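Local coordinates for protein manganese-dependent inorganic pyrophosphatase (Methanocaldococcus jannaschii, PDB 2EB0) that hydrolyses inorganic pyrophosphate to two phosphates with the help of two manganese ions, as a family II inorganic pyrophosphatase, at residues I19-F24 and I63-S68; A84-H89 and A110-E115; Y3-K8 and E52-A57. One frame throughout, in Å; residues are numbered along the deposited sequence.

Contact 1: residues I19-F24 and I63-S68; sequences IVLAYF and ILVDHS. With MN (manganese (II) ion), chain F; MN (manganese (II) ion), chain E.
Asp-66 OD2, one residue beyond the Val-65 that packs on Leu-21, is gripped by one manganese ion at 2.3 Å and by the hydroxyl of Thr-109. The other oxygen, OD1, holds the second manganese at 2.2 Å and is bonded to Ser-14 OG. The carboxylate thus bridges the two metals, which sit 3.4 Å apart; an aspartate suits this place because its short, flat group can give one oxygen to each ion. Its backbone, with a positive phi of 68°, turns out of the strand as strand 61-65 ends, and a neighbour braces the turn: His-67 ND1 donates to Val-65 O over 3.0 Å, nearly straight at 166°. The carbonyl oxygen lies in the plane of the imidazole, whereas the donor stands well above the carbonyl plane, and NE2 of the same ring is taken by Ser-73.

Behind this polar end the contact itself is purely apolar. Leu-21 points from helix 12-25 to the sheet, its CG anti to the backbone N (chi1 -171°), beside the carbonyl carbon, and from there CD2 comes up against two branched residues of the strand. CD2 meets Val-65 CG1 at 3.5 Å as the two side chains slide past each other in opposite directions, and Ile-63 CG2 at 4.1 Å, where the side chains cross at about a right angle. Beta-branched residues suit an extended strand, while the longer leucine spans the distance from the helix; Val-4 and Ile-86 of the adjoining strands enclose the same leucine. A helix laid on a parallel sheet, with a metal-binding aspartate just past the strand's C-terminal end, is the arrangement of the N-terminal DHH domain and its dimanganese site.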
ATOM      1  N   ILE B  19     -16.527 -12.852   0.959  1.00 24.57           N
ATOM      2  CA  ILE B  19     -17.643 -13.294   1.783  1.00 25.41           C
ATOM      3  C   ILE B  19     -17.379 -13.066   3.272  1.00 26.30           C
ATOM      4  O   ILE B  19     -18.185 -12.452   3.967  1.00 29.18           O
ATOM      5  CB  ILE B  19     -17.945 -14.806   1.523  1.00 13.83           C
ATOM      6  CG1 ILE B  19     -18.656 -14.962   0.183  1.00 12.32           C
ATOM      7  CG2 ILE B  19     -18.787 -15.391   2.643  1.00 11.27           C
ATOM      8  CD1 ILE B  19     -18.804 -16.389  -0.259  1.00 15.18           C
ATOM      9  N   VAL B  20     -16.240 -13.553   3.749  1.00 21.50           N
ATOM     10  CA  VAL B  20     -15.888 -13.438   5.156  1.00 21.32           C
ATOM     11  C   VAL B  20     -15.698 -11.988   5.608  1.00 21.39           C
ATOM     12  O   VAL B  20     -16.206 -11.598   6.656  1.00 22.41           O
ATOM     13  CB  VAL B  20     -14.629 -14.286   5.459  1.00 15.80           C
ATOM     14  CG1 VAL B  20     -14.290 -14.239   6.947  1.00 12.43           C
ATOM     15  CG2 VAL B  20     -14.884 -15.731   5.018  1.00 15.73           C
ATOM     16  N   LEU B  21     -15.004 -11.178   4.816  1.00 17.62           N
ATOM     17  CA  LEU B  21     -14.805  -9.791   5.211  1.00 18.99           C
ATOM     18  C   LEU B  21     -16.140  -9.050   5.195  1.00 18.82           C
ATOM     19  O   LEU B  21     -16.417  -8.238   6.078  1.00 15.92           O
ATOM     20  CB  LEU B  21     -13.793  -9.096   4.295  1.00 22.45           C
ATOM     21  CG  LEU B  21     -13.339  -7.700   4.742  1.00 20.70           C
ATOM     22  CD1 LEU B  21     -12.828  -7.757   6.176  1.00 18.92           C
ATOM     23  CD2 LEU B  21     -12.240  -7.185   3.809  1.00 22.07           C
ATOM     24  N   ALA B  22     -16.971  -9.342   4.199  1.00 21.93           N
ATOM     25  CA  ALA B  22     -18.285  -8.716   4.098  1.00 22.91           C
ATOM     26  C   ALA B  22     -19.093  -9.050   5.347  1.00 23.46           C
ATOM     27  O   ALA B  22     -19.824  -8.212   5.869  1.00 26.39           O
ATOM     28  CB  ALA B  22     -19.009  -9.212   2.871  1.00 16.19           C
ATOM     29  N   TYR B  23     -18.958 -10.283   5.817  1.00 24.67           N
ATOM     30  CA  TYR B  23     -19.654 -10.733   7.020  1.00 24.92           C
ATOM     31  C   TYR B  23     -19.208  -9.903   8.225  1.00 25.36           C
ATOM     32  O   TYR B  23     -20.030  -9.461   9.018  1.00 25.45           O
ATOM     33  CB  TYR B  23     -19.346 -12.212   7.272  1.00 24.99           C
ATOM     34  CG  TYR B  23     -19.639 -12.699   8.672  1.00 24.18           C
ATOM     35  CD1 TYR B  23     -20.938 -13.001   9.076  1.00 26.05           C
ATOM     36  CD2 TYR B  23     -18.609 -12.874   9.592  1.00 24.70           C
ATOM     37  CE1 TYR B  23     -21.208 -13.473  10.370  1.00 25.77           C
ATOM     38  CE2 TYR B  23     -18.861 -13.340  10.884  1.00 25.57           C
ATOM     39  CZ  TYR B  23     -20.161 -13.638  11.264  1.00 27.57           C
ATOM     40  OH  TYR B  23     -20.402 -14.094  12.543  1.00 29.71           O
ATOM     41  N   PHE B  24     -17.898  -9.702   8.357  1.00 21.91           N
ATOM     42  CA  PHE B  24     -17.343  -8.930   9.467  1.00 21.32           C
ATOM     43  C   PHE B  24     -17.621  -7.434   9.343  1.00 21.87           C
ATOM     44  O   PHE B  24     -17.844  -6.753  10.338  1.00 20.48           O
ATOM     45  CB  PHE B  24     -15.827  -9.145   9.558  1.00 26.63           C
ATOM     46  CG  PHE B  24     -15.431 -10.475  10.136  1.00 26.62           C
ATOM     47  CD1 PHE B  24     -14.610 -11.334   9.427  1.00 25.01           C
ATOM     48  CD2 PHE B  24     -15.859 -10.853  11.402  1.00 27.36           C
ATOM     49  CE1 PHE B  24     -14.217 -12.547   9.966  1.00 28.66           C
ATOM     50  CE2 PHE B  24     -15.469 -12.069  11.946  1.00 26.84           C
ATOM     51  CZ  PHE B  24     -14.648 -12.913  11.227  1.00 26.80           C
ATOM     52  N   ILE B  63     -14.637  -2.035  -1.385  1.00 19.43           N
ATOM     53  CA  ILE B  63     -13.591  -2.559  -0.528  1.00 19.20           C
ATOM     54  C   ILE B  63     -13.024  -3.715  -1.346  1.00 19.25           C
ATOM     55  O   ILE B  63     -13.698  -4.734  -1.561  1.00 17.13           O
ATOM     56  CB  ILE B  63     -14.128  -3.109   0.802  1.00 22.54           C
ATOM     57  CG1 ILE B  63     -14.522  -1.953   1.724  1.00 26.26           C
ATOM     58  CG2 ILE B  63     -13.067  -3.966   1.462  1.00 21.72           C
ATOM     59  CD1 ILE B  63     -15.059  -2.385   3.064  1.00 27.31           C
ATOM     60  N   LEU B  64     -11.795  -3.543  -1.818  1.00 20.63           N
ATOM     61  CA  LEU B  64     -11.147  -4.560  -2.628  1.00 20.30           C
ATOM     62  C   LEU B  64     -10.359  -5.542  -1.781  1.00 20.70           C
ATOM     63  O   LEU B  64      -9.697  -5.151  -0.826  1.00 22.75           O
ATOM     64  CB  LEU B  64     -10.207  -3.904  -3.632  1.00 13.90           C
ATOM     65  CG  LEU B  64     -10.838  -2.873  -4.569  1.00 15.13           C
ATOM     66  CD1 LEU B  64      -9.748  -2.253  -5.441  1.00 12.96           C
ATOM     67  CD2 LEU B  64     -11.906  -3.545  -5.432  1.00 14.72           C
ATOM     68  N   VAL B  65     -10.463  -6.819  -2.129  1.00 16.02           N
ATOM     69  CA  VAL B  65      -9.715  -7.867  -1.452  1.00 15.96           C
ATOM     70  C   VAL B  65      -8.991  -8.681  -2.503  1.00 16.99           C
ATOM     71  O   VAL B  65      -9.486  -8.861  -3.612  1.00 17.57           O
ATOM     72  CB  VAL B  65     -10.605  -8.855  -0.650  1.00 20.10           C
ATOM     73  CG1 VAL B  65     -11.134  -8.186   0.603  1.00 20.43           C
ATOM     74  CG2 VAL B  65     -11.748  -9.367  -1.529  1.00 20.92           C
ATOM     75  N   ASP B  66      -7.791  -9.125  -2.158  1.00 15.61           N
ATOM     76  CA  ASP B  66      -7.021  -9.990  -3.025  1.00 14.30           C
ATOM     77  C   ASP B  66      -6.490  -9.403  -4.317  1.00 14.76           C
ATOM     78  O   ASP B  66      -6.151 -10.151  -5.229  1.00 10.50           O
ATOM     79  CB  ASP B  66      -7.852 -11.219  -3.368  1.00 16.85           C
ATOM     80  CG  ASP B  66      -7.000 -12.416  -3.670  1.00 16.72           C
ATOM     81  OD1 ASP B  66      -7.478 -13.306  -4.396  1.00 18.10           O
ATOM     82  OD2 ASP B  66      -5.858 -12.469  -3.164  1.00 15.59           O
ATOM     83  N   HIS B  67      -6.446  -8.080  -4.420  1.00 21.04           N
ATOM     84  CA  HIS B  67      -5.908  -7.459  -5.615  1.00 21.22           C
ATOM     85  C   HIS B  67      -5.737  -5.957  -5.440  1.00 23.39           C
ATOM     86  O   HIS B  67      -6.435  -5.316  -4.651  1.00 22.56           O
ATOM     87  CB  HIS B  67      -6.766  -7.780  -6.855  1.00 18.22           C
ATOM     88  CG  HIS B  67      -8.054  -7.017  -6.942  1.00 17.98           C
ATOM     89  ND1 HIS B  67      -9.105  -7.221  -6.074  1.00 18.02           N
ATOM     90  CD2 HIS B  67      -8.476  -6.083  -7.831  1.00 17.08           C
ATOM     91  CE1 HIS B  67     -10.119  -6.447  -6.425  1.00 17.65           C
ATOM     92  NE2 HIS B  67      -9.764  -5.747  -7.488  1.00 16.55           N
ATOM     93  N   SER B  68      -4.773  -5.417  -6.174  1.00 26.54           N
ATOM     94  CA  SER B  68      -4.452  -4.004  -6.124  1.00 28.87           C
ATOM     95  C   SER B  68      -4.008  -3.598  -7.524  1.00 29.75           C
ATOM     96  O   SER B  68      -3.039  -2.864  -7.693  1.00 31.17           O
ATOM     97  CB  SER B  68      -3.318  -3.772  -5.124  1.00 30.57           C
ATOM     98  OG  SER B  68      -2.966  -2.403  -5.054  1.00 33.90           O
TER
HETATM   99 MN    MN F 504      -6.552 -14.331  -6.050  1.00 34.39          MN
HETATM  100 MN    MN E 503      -4.973 -14.580  -3.061  1.00 34.64          MN

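Contact 2: residues A84-H89 and A110-E115; sequences AIIDHH and ATVIAE. With MN (manganese (II) ion), chain E.
Ile-86 turns its CG2 methyl toward helix 110-115, where it meets two neighbouring side chains: Val-112 CG1 at 4.3 Å and Ile-113 CG1 at 4.4 Å. Val-112 faces the strand directly, whereas Ile-113 leaves the helix along its flank and only its outer part draws near. Strand and helix run at 106° to each other, and Val-112 has CG1 on Ile-86 and CG2 4.0 Å from Asp-87 O.

Asp-87 points the opposite way, and there OD2 takes two donors: His-89 ND1 at 2.6 Å, on the syn side, with OD2 lying in the plane of the imidazole, and the backbone N of His-88, which comes from above the carboxylate plane. With an alanine at His-89, Asp-87 OD2 loses its syn donor, and the carboxylate would probably be freer to turn, held less firmly by the backbone N of His-88.

His-88, its ring folded between backbone N and carbonyl (chi1 68°), binds manganese through NE2 at 2.3 Å. Asp-87, His-88 and His-89 are the DHH signature, where an apolar strand-helix seam ends in a polar tip and the bond from His-88 ND1 to Val-106 O probably sets the ring's turn toward the metal.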
ATOM      1  N   ALA B  84     -11.384   0.676   1.083  1.00 24.44           N
ATOM      2  CA  ALA B  84     -10.209  -0.022   1.598  1.00 23.65           C
ATOM      3  C   ALA B  84      -9.660  -1.080   0.657  1.00 21.58           C
ATOM      4  O   ALA B  84     -10.290  -1.442  -0.336  1.00 21.19           O
ATOM      5  CB  ALA B  84     -10.545  -0.684   2.954  1.00 10.28           C
ATOM      6  N   ILE B  85      -8.469  -1.561   0.986  1.00 17.22           N
ATOM      7  CA  ILE B  85      -7.826  -2.621   0.230  1.00 16.35           C
ATOM      8  C   ILE B  85      -7.156  -3.556   1.232  1.00 18.10           C
ATOM      9  O   ILE B  85      -6.333  -3.119   2.041  1.00 18.80           O
ATOM     10  CB  ILE B  85      -6.759  -2.080  -0.749  1.00 16.23           C
ATOM     11  CG1 ILE B  85      -7.427  -1.229  -1.837  1.00 17.71           C
ATOM     12  CG2 ILE B  85      -6.015  -3.240  -1.383  1.00 11.25           C
ATOM     13  CD1 ILE B  85      -6.466  -0.683  -2.878  1.00 16.33           C
ATOM     14  N   ILE B  86      -7.544  -4.828   1.185  1.00 19.47           N
ATOM     15  CA  ILE B  86      -7.002  -5.873   2.047  1.00 18.90           C
ATOM     16  C   ILE B  86      -6.451  -6.895   1.063  1.00 20.15           C
ATOM     17  O   ILE B  86      -7.209  -7.585   0.371  1.00 20.20           O
ATOM     18  CB  ILE B  86      -8.103  -6.490   2.911  1.00 17.95           C
ATOM     19  CG1 ILE B  86      -8.804  -5.382   3.705  1.00 17.81           C
ATOM     20  CG2 ILE B  86      -7.509  -7.533   3.852  1.00 16.25           C
ATOM     21  CD1 ILE B  86      -7.889  -4.640   4.667  1.00 20.45           C
ATOM     22  N   ASP B  87      -5.128  -7.009   1.016  1.00 21.58           N
ATOM     23  CA  ASP B  87      -4.499  -7.862   0.020  1.00 20.91           C
ATOM     24  C   ASP B  87      -3.193  -8.527   0.460  1.00 21.49           C
ATOM     25  O   ASP B  87      -2.783  -8.438   1.621  1.00 22.15           O
ATOM     26  CB  ASP B  87      -4.237  -6.968  -1.195  1.00 22.31           C
ATOM     27  CG  ASP B  87      -3.933  -7.736  -2.445  1.00 24.66           C
ATOM     28  OD1 ASP B  87      -3.473  -7.081  -3.399  1.00 27.67           O
ATOM     29  OD2 ASP B  87      -4.152  -8.969  -2.489  1.00 26.94           O
ATOM     30  N   HIS B  88      -2.559  -9.221  -0.478  1.00 12.76           N
ATOM     31  CA  HIS B  88      -1.275  -9.847  -0.225  1.00 13.40           C
ATOM     32  C   HIS B  88      -0.452  -9.853  -1.517  1.00 13.38           C
ATOM     33  O   HIS B  88       0.455 -10.661  -1.700  1.00 14.46           O
ATOM     34  CB  HIS B  88      -1.434 -11.265   0.350  1.00 10.52           C
ATOM     35  CG  HIS B  88      -1.998 -12.264  -0.609  1.00 12.56           C
ATOM     36  ND1 HIS B  88      -1.373 -13.465  -0.877  1.00 15.12           N
ATOM     37  CD2 HIS B  88      -3.158 -12.281  -1.304  1.00  7.95           C
ATOM     38  CE1 HIS B  88      -2.126 -14.179  -1.692  1.00 11.71           C
ATOM     39  NE2 HIS B  88      -3.216 -13.483  -1.964  1.00 16.92           N
ATOM     40  N   HIS B  89      -0.785  -8.937  -2.415  1.00 25.49           N
ATOM     41  CA  HIS B  89      -0.049  -8.800  -3.665  1.00 25.98           C
ATOM     42  C   HIS B  89       0.730  -7.502  -3.561  1.00 27.41           C
ATOM     43  O   HIS B  89       0.616  -6.784  -2.567  1.00 30.21           O
ATOM     44  CB  HIS B  89      -0.996  -8.724  -4.865  1.00 21.12           C
ATOM     45  CG  HIS B  89      -1.796  -9.965  -5.082  1.00 20.21           C
ATOM     46  ND1 HIS B  89      -2.939 -10.250  -4.366  1.00 22.12           N
ATOM     47  CD2 HIS B  89      -1.602 -11.016  -5.917  1.00 20.56           C
ATOM     48  CE1 HIS B  89      -3.415 -11.423  -4.748  1.00 19.37           C
ATOM     49  NE2 HIS B  89      -2.622 -11.909  -5.688  1.00 21.58           N
ATOM     50  N   ALA B 110      -6.894 -14.565   2.854  1.00 20.54           N
ATOM     51  CA  ALA B 110      -7.608 -15.239   3.933  1.00 20.44           C
ATOM     52  C   ALA B 110      -6.747 -15.289   5.199  1.00 20.83           C
ATOM     53  O   ALA B 110      -7.253 -15.105   6.307  1.00 23.77           O
ATOM     54  CB  ALA B 110      -8.002 -16.653   3.493  1.00 22.54           C
ATOM     55  N   THR B 111      -5.450 -15.537   5.028  1.00 16.95           N
ATOM     56  CA  THR B 111      -4.515 -15.584   6.143  1.00 14.11           C
ATOM     57  C   THR B 111      -4.511 -14.254   6.891  1.00 15.82           C
ATOM     58  O   THR B 111      -4.559 -14.225   8.120  1.00 13.65           O
ATOM     59  CB  THR B 111      -3.078 -15.874   5.654  1.00 17.43           C
ATOM     60  OG1 THR B 111      -3.055 -17.134   4.987  1.00 17.53           O
ATOM     61  CG2 THR B 111      -2.095 -15.927   6.829  1.00 14.91           C
ATOM     62  N   VAL B 112      -4.451 -13.154   6.145  1.00 20.92           N
ATOM     63  CA  VAL B 112      -4.452 -11.820   6.734  1.00 18.97           C
ATOM     64  C   VAL B 112      -5.700 -11.586   7.590  1.00 21.03           C
ATOM     65  O   VAL B 112      -5.624 -11.062   8.703  1.00 19.39           O
ATOM     66  CB  VAL B 112      -4.441 -10.734   5.645  1.00 14.71           C
ATOM     67  CG1 VAL B 112      -4.442  -9.353   6.292  1.00 12.50           C
ATOM     68  CG2 VAL B 112      -3.243 -10.910   4.751  1.00 12.70           C
ATOM     69  N   ILE B 113      -6.852 -11.954   7.043  1.00 24.67           N
ATOM     70  CA  ILE B 113      -8.122 -11.774   7.731  1.00 23.98           C
ATOM     71  C   ILE B 113      -8.220 -12.627   8.988  1.00 24.09           C
ATOM     72  O   ILE B 113      -8.686 -12.158  10.030  1.00 26.22           O
ATOM     73  CB  ILE B 113      -9.297 -12.106   6.786  1.00 16.39           C
ATOM     74  CG1 ILE B 113      -9.307 -11.116   5.622  1.00 17.63           C
ATOM     75  CG2 ILE B 113     -10.626 -12.043   7.542  1.00 15.89           C
ATOM     76  CD1 ILE B 113     -10.366 -11.404   4.576  1.00 18.02           C
ATOM     77  N   ALA B 114      -7.768 -13.872   8.885  1.00 22.33           N
ATOM     78  CA  ALA B 114      -7.812 -14.799  10.004  1.00 23.08           C
ATOM     79  C   ALA B 114      -6.905 -14.343  11.139  1.00 24.94           C
ATOM     80  O   ALA B 114      -7.258 -14.472  12.321  1.00 22.91           O
ATOM     81  CB  ALA B 114      -7.409 -16.200   9.540  1.00 14.02           C
ATOM     82  N   GLU B 115      -5.735 -13.816  10.790  1.00 25.74           N
ATOM     83  CA  GLU B 115      -4.811 -13.369  11.816  1.00 27.46           C
ATOM     84  C   GLU B 115      -5.423 -12.207  12.572  1.00 28.12           C
ATOM     85  O   GLU B 115      -5.242 -12.079  13.782  1.00 28.76           O
ATOM     86  CB  GLU B 115      -3.473 -12.948  11.218  1.00 31.17           C
ATOM     87  CG  GLU B 115      -2.566 -12.297  12.244  1.00 31.42           C
ATOM     88  CD  GLU B 115      -1.216 -11.935  11.681  1.00 34.97           C
ATOM     89  OE1 GLU B 115      -1.171 -11.356  10.577  1.00 35.23           O
ATOM     90  OE2 GLU B 115      -0.197 -12.220  12.349  1.00 38.68           O
TER
HETATM   91 MN    MN E 503      -4.973 -14.580  -3.061  1.00 34.64          MN

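Contact 3: residues Y3-K8 and E52-A57; sequences YVVGHK and ELIESA. With MN (manganese (II) ion), chain F.
The Tyr-3 ring and the Glu-52 carboxylate meet with their planes 80° apart, OE1 lying at the ring's edge in its plane, 3.9 Å from CE1. Such an edge suits a carboxylate oxygen, since the ring hydrogens there carry a slight positive charge. The ring of Tyr-28 also meets that of Tyr-3, while Ile-54 CD1 approaches it obliquely near CG. Two waters finish the polar end: one lies 2.9 Å from Tyr-3 OH and donates to Glu-52 OE2, the other donates to OE1 at 3.1 Å and is only weakly bonded to the hydroxyl. The exposed Glu-52 reaches them with its chain extended beyond CG.

Val-5 CG2 and Ile-54 CD1 reach toward each other tip to tip, 3.8 Å apart. Ile-54 manages this with CG1 between its backbone N and carbonyl carbon (chi1 57°), from which the extended ethyl arm runs down to the sheet. Strand 2-5 lies inside the parallel sheet of the DHH domain and the short, weakly bonded strand 52-53 at its border, with strand 28-31 between them; Ala-30 of that strand, small enough to lie under both, touches Val-5 and Ile-54 alike. Val-4 points to the other face, where helix 12-25 covers it.

His-7 binds manganese through NE2 at 2.4 Å, sharing the ion with Asp-11 and Asp-66. Its ND1 donates to Lys-8 O at 2.8 Å, with the oxygen 17° out of the ring plane; the bond probably limits the ring's rotation. Lys-8, its chain extended, reaches away to a salt bridge with Asp-75.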
ATOM      1  N   TYR B   3     -19.656  -2.744  -0.867  1.00 29.99           N
ATOM      2  CA  TYR B   3     -19.344  -4.080  -1.361  1.00 27.44           C
ATOM      3  C   TYR B   3     -17.879  -4.466  -1.170  1.00 26.76           C
ATOM      4  O   TYR B   3     -16.980  -3.635  -1.324  1.00 26.72           O
ATOM      5  CB  TYR B   3     -19.637  -4.156  -2.861  1.00 29.06           C
ATOM      6  CG  TYR B   3     -21.085  -3.971  -3.250  1.00 29.45           C
ATOM      7  CD1 TYR B   3     -21.951  -5.058  -3.302  1.00 27.70           C
ATOM      8  CD2 TYR B   3     -21.588  -2.709  -3.567  1.00 29.28           C
ATOM      9  CE1 TYR B   3     -23.281  -4.903  -3.661  1.00 30.34           C
ATOM     10  CE2 TYR B   3     -22.923  -2.540  -3.924  1.00 31.34           C
ATOM     11  CZ  TYR B   3     -23.763  -3.644  -3.968  1.00 31.96           C
ATOM     12  OH  TYR B   3     -25.088  -3.492  -4.304  1.00 34.12           O
ATOM     13  N   VAL B   4     -17.649  -5.734  -0.842  1.00 22.68           N
ATOM     14  CA  VAL B   4     -16.301  -6.279  -0.702  1.00 20.65           C
ATOM     15  C   VAL B   4     -16.151  -7.143  -1.961  1.00 20.37           C
ATOM     16  O   VAL B   4     -16.923  -8.080  -2.164  1.00 19.20           O
ATOM     17  CB  VAL B   4     -16.159  -7.169   0.560  1.00 18.96           C
ATOM     18  CG1 VAL B   4     -14.747  -7.767   0.621  1.00 17.91           C
ATOM     19  CG2 VAL B   4     -16.440  -6.350   1.815  1.00 16.71           C
ATOM     20  N   VAL B   5     -15.182  -6.824  -2.813  1.00 19.82           N
ATOM     21  CA  VAL B   5     -15.016  -7.576  -4.052  1.00 20.78           C
ATOM     22  C   VAL B   5     -13.600  -8.038  -4.346  1.00 18.32           C
ATOM     23  O   VAL B   5     -12.627  -7.353  -4.033  1.00 17.22           O
ATOM     24  CB  VAL B   5     -15.475  -6.759  -5.281  1.00 41.99           C
ATOM     25  CG1 VAL B   5     -15.873  -7.704  -6.399  1.00 41.93           C
ATOM     26  CG2 VAL B   5     -16.625  -5.844  -4.915  1.00 45.28           C
ATOM     27  N   GLY B   6     -13.507  -9.216  -4.953  1.00 16.16           N
ATOM     28  CA  GLY B   6     -12.227  -9.773  -5.332  1.00 15.06           C
ATOM     29  C   GLY B   6     -11.945  -9.362  -6.765  1.00 15.64           C
ATOM     30  O   GLY B   6     -12.640  -8.512  -7.319  1.00 17.45           O
ATOM     31  N   HIS B   7     -10.946  -9.975  -7.380  1.00 22.10           N
ATOM     32  CA  HIS B   7     -10.562  -9.631  -8.742  1.00 23.82           C
ATOM     33  C   HIS B   7     -11.261 -10.425  -9.847  1.00 24.57           C
ATOM     34  O   HIS B   7     -11.931 -11.435  -9.597  1.00 23.55           O
ATOM     35  CB  HIS B   7      -9.052  -9.797  -8.883  1.00 25.42           C
ATOM     36  CG  HIS B   7      -8.561 -11.171  -8.542  1.00 27.24           C
ATOM     37  ND1 HIS B   7      -8.944 -12.296  -9.242  1.00 28.73           N
ATOM     38  CD2 HIS B   7      -7.717 -11.600  -7.572  1.00 27.05           C
ATOM     39  CE1 HIS B   7      -8.357 -13.358  -8.719  1.00 27.18           C
ATOM     40  NE2 HIS B   7      -7.607 -12.963  -7.705  1.00 27.85           N
ATOM     41  N   LYS B   8     -11.098  -9.948 -11.076  1.00 20.78           N
ATOM     42  CA  LYS B   8     -11.669 -10.617 -12.235  1.00 21.96           C
ATOM     43  C   LYS B   8     -11.090 -12.034 -12.280  1.00 20.61           C
ATOM     44  O   LYS B   8      -9.982 -12.263 -11.793  1.00 19.26           O
ATOM     45  CB  LYS B   8     -11.315  -9.842 -13.500  1.00 29.85           C
ATOM     46  CG  LYS B   8     -12.028  -8.502 -13.587  1.00 31.60           C
ATOM     47  CD  LYS B   8     -11.559  -7.714 -14.790  1.00 34.27           C
ATOM     48  CE  LYS B   8     -12.400  -6.465 -15.002  1.00 39.85           C
ATOM     49  NZ  LYS B   8     -11.897  -5.652 -16.150  1.00 42.94           N
ATOM     50  N   GLU B  52     -22.967 -12.410  -5.060  1.00 27.44           N
ATOM     51  CA  GLU B  52     -23.590 -11.815  -6.240  1.00 30.02           C
ATOM     52  C   GLU B  52     -22.539 -11.246  -7.197  1.00 29.85           C
ATOM     53  O   GLU B  52     -21.498 -10.740  -6.776  1.00 31.23           O
ATOM     54  CB  GLU B  52     -24.564 -10.703  -5.832  1.00 31.42           C
ATOM     55  CG  GLU B  52     -23.894  -9.364  -5.542  1.00 33.80           C
ATOM     56  CD  GLU B  52     -24.892  -8.268  -5.229  1.00 32.76           C
ATOM     57  OE1 GLU B  52     -25.380  -8.214  -4.079  1.00 33.07           O
ATOM     58  OE2 GLU B  52     -25.198  -7.468  -6.139  1.00 32.17           O
ATOM     59  N   LEU B  53     -22.826 -11.339  -8.487  1.00 29.68           N
ATOM     60  CA  LEU B  53     -21.936 -10.838  -9.523  1.00 28.94           C
ATOM     61  C   LEU B  53     -22.220  -9.370  -9.858  1.00 29.34           C
ATOM     62  O   LEU B  53     -23.362  -9.002 -10.083  1.00 31.55           O
ATOM     63  CB  LEU B  53     -22.108 -11.663 -10.796  1.00 18.53           C
ATOM     64  CG  LEU B  53     -21.446 -11.075 -12.047  1.00 18.01           C
ATOM     65  CD1 LEU B  53     -19.940 -11.384 -12.050  1.00 16.41           C
ATOM     66  CD2 LEU B  53     -22.102 -11.666 -13.278  1.00 19.30           C
ATOM     67  N   ILE B  54     -21.187  -8.534  -9.877  1.00 24.91           N
ATOM     68  CA  ILE B  54     -21.359  -7.126 -10.244  1.00 26.23           C
ATOM     69  C   ILE B  54     -20.307  -6.792 -11.286  1.00 27.43           C
ATOM     70  O   ILE B  54     -19.365  -7.560 -11.485  1.00 27.42           O
ATOM     71  CB  ILE B  54     -21.206  -6.172  -9.048  1.00 25.55           C
ATOM     72  CG1 ILE B  54     -19.838  -6.356  -8.392  1.00 23.58           C
ATOM     73  CG2 ILE B  54     -22.332  -6.405  -8.071  1.00 26.92           C
ATOM     74  CD1 ILE B  54     -19.614  -5.461  -7.208  1.00 19.67           C
ATOM     75  N   GLU B  55     -20.453  -5.650 -11.947  1.00 27.80           N
ATOM     76  CA  GLU B  55     -19.512  -5.278 -12.997  1.00 28.67           C
ATOM     77  C   GLU B  55     -19.116  -3.813 -12.985  1.00 27.31           C
ATOM     78  O   GLU B  55     -18.080  -3.441 -13.534  1.00 26.93           O
ATOM     79  CB  GLU B  55     -20.119  -5.618 -14.358  1.00 76.03           C
ATOM     80  CG  GLU B  55     -20.490  -7.081 -14.519  1.00 86.66           C
ATOM     81  CD  GLU B  55     -21.822  -7.273 -15.220  1.00 91.85           C
ATOM     82  OE1 GLU B  55     -21.988  -6.758 -16.348  1.00 93.34           O
ATOM     83  OE2 GLU B  55     -22.703  -7.942 -14.637  1.00 93.69           O
ATOM     84  N   SER B  56     -19.943  -2.980 -12.368  1.00 24.24           N
ATOM     85  CA  SER B  56     -19.673  -1.554 -12.324  1.00 25.00           C
ATOM     86  C   SER B  56     -19.567  -1.037 -10.896  1.00 24.08           C
ATOM     87  O   SER B  56     -20.377  -1.382 -10.040  1.00 23.80           O
ATOM     88  CB  SER B  56     -20.778  -0.801 -13.074  1.00 28.07           C
ATOM     89  OG  SER B  56     -20.631   0.597 -12.929  1.00 30.38           O
ATOM     90  N   ALA B  57     -18.565  -0.201 -10.647  1.00 23.41           N
ATOM     91  CA  ALA B  57     -18.357   0.347  -9.317  1.00 24.79           C
ATOM     92  C   ALA B  57     -19.076   1.674  -9.150  1.00 25.86           C
ATOM     93  O   ALA B  57     -19.182   2.189  -8.038  1.00 25.39           O
ATOM     94  CB  ALA B  57     -16.873   0.534  -9.061  1.00 35.69           C
TER
HETATM   95 MN    MN F 504      -6.552 -14.331  -6.050  1.00 34.39          MN
HETATM   96  O   HOH W   1     -27.119  -5.893  -3.099  1.00 38.19           O
HETATM   97  O   HOH W   2     -25.273  -4.500  -7.026  1.00 51.26           O

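From the N terminus, strand 2-5 opens contact 3 and helix 12-25 then opens contact 1. Residues 52-57 close contact 3 before residues 63-68 close contact 1, so the two long loops cross rather than nest. Contact 2 follows in series, a shorter loop running from strand 81-87 to helix 109-118. Strand 61-65 ties them together across the sheet: probable backbone hydrogen bonds link Ile-63 to Tyr-3 and Val-5 on one flank and Leu-64 to Ala-84 and Ile-86 on the other. Contact 3 packs on one face of this parallel sheet, contacts 1 and 2 on the other. Contacts 1 and 3 share one manganese, contacts 1 and 2 the other.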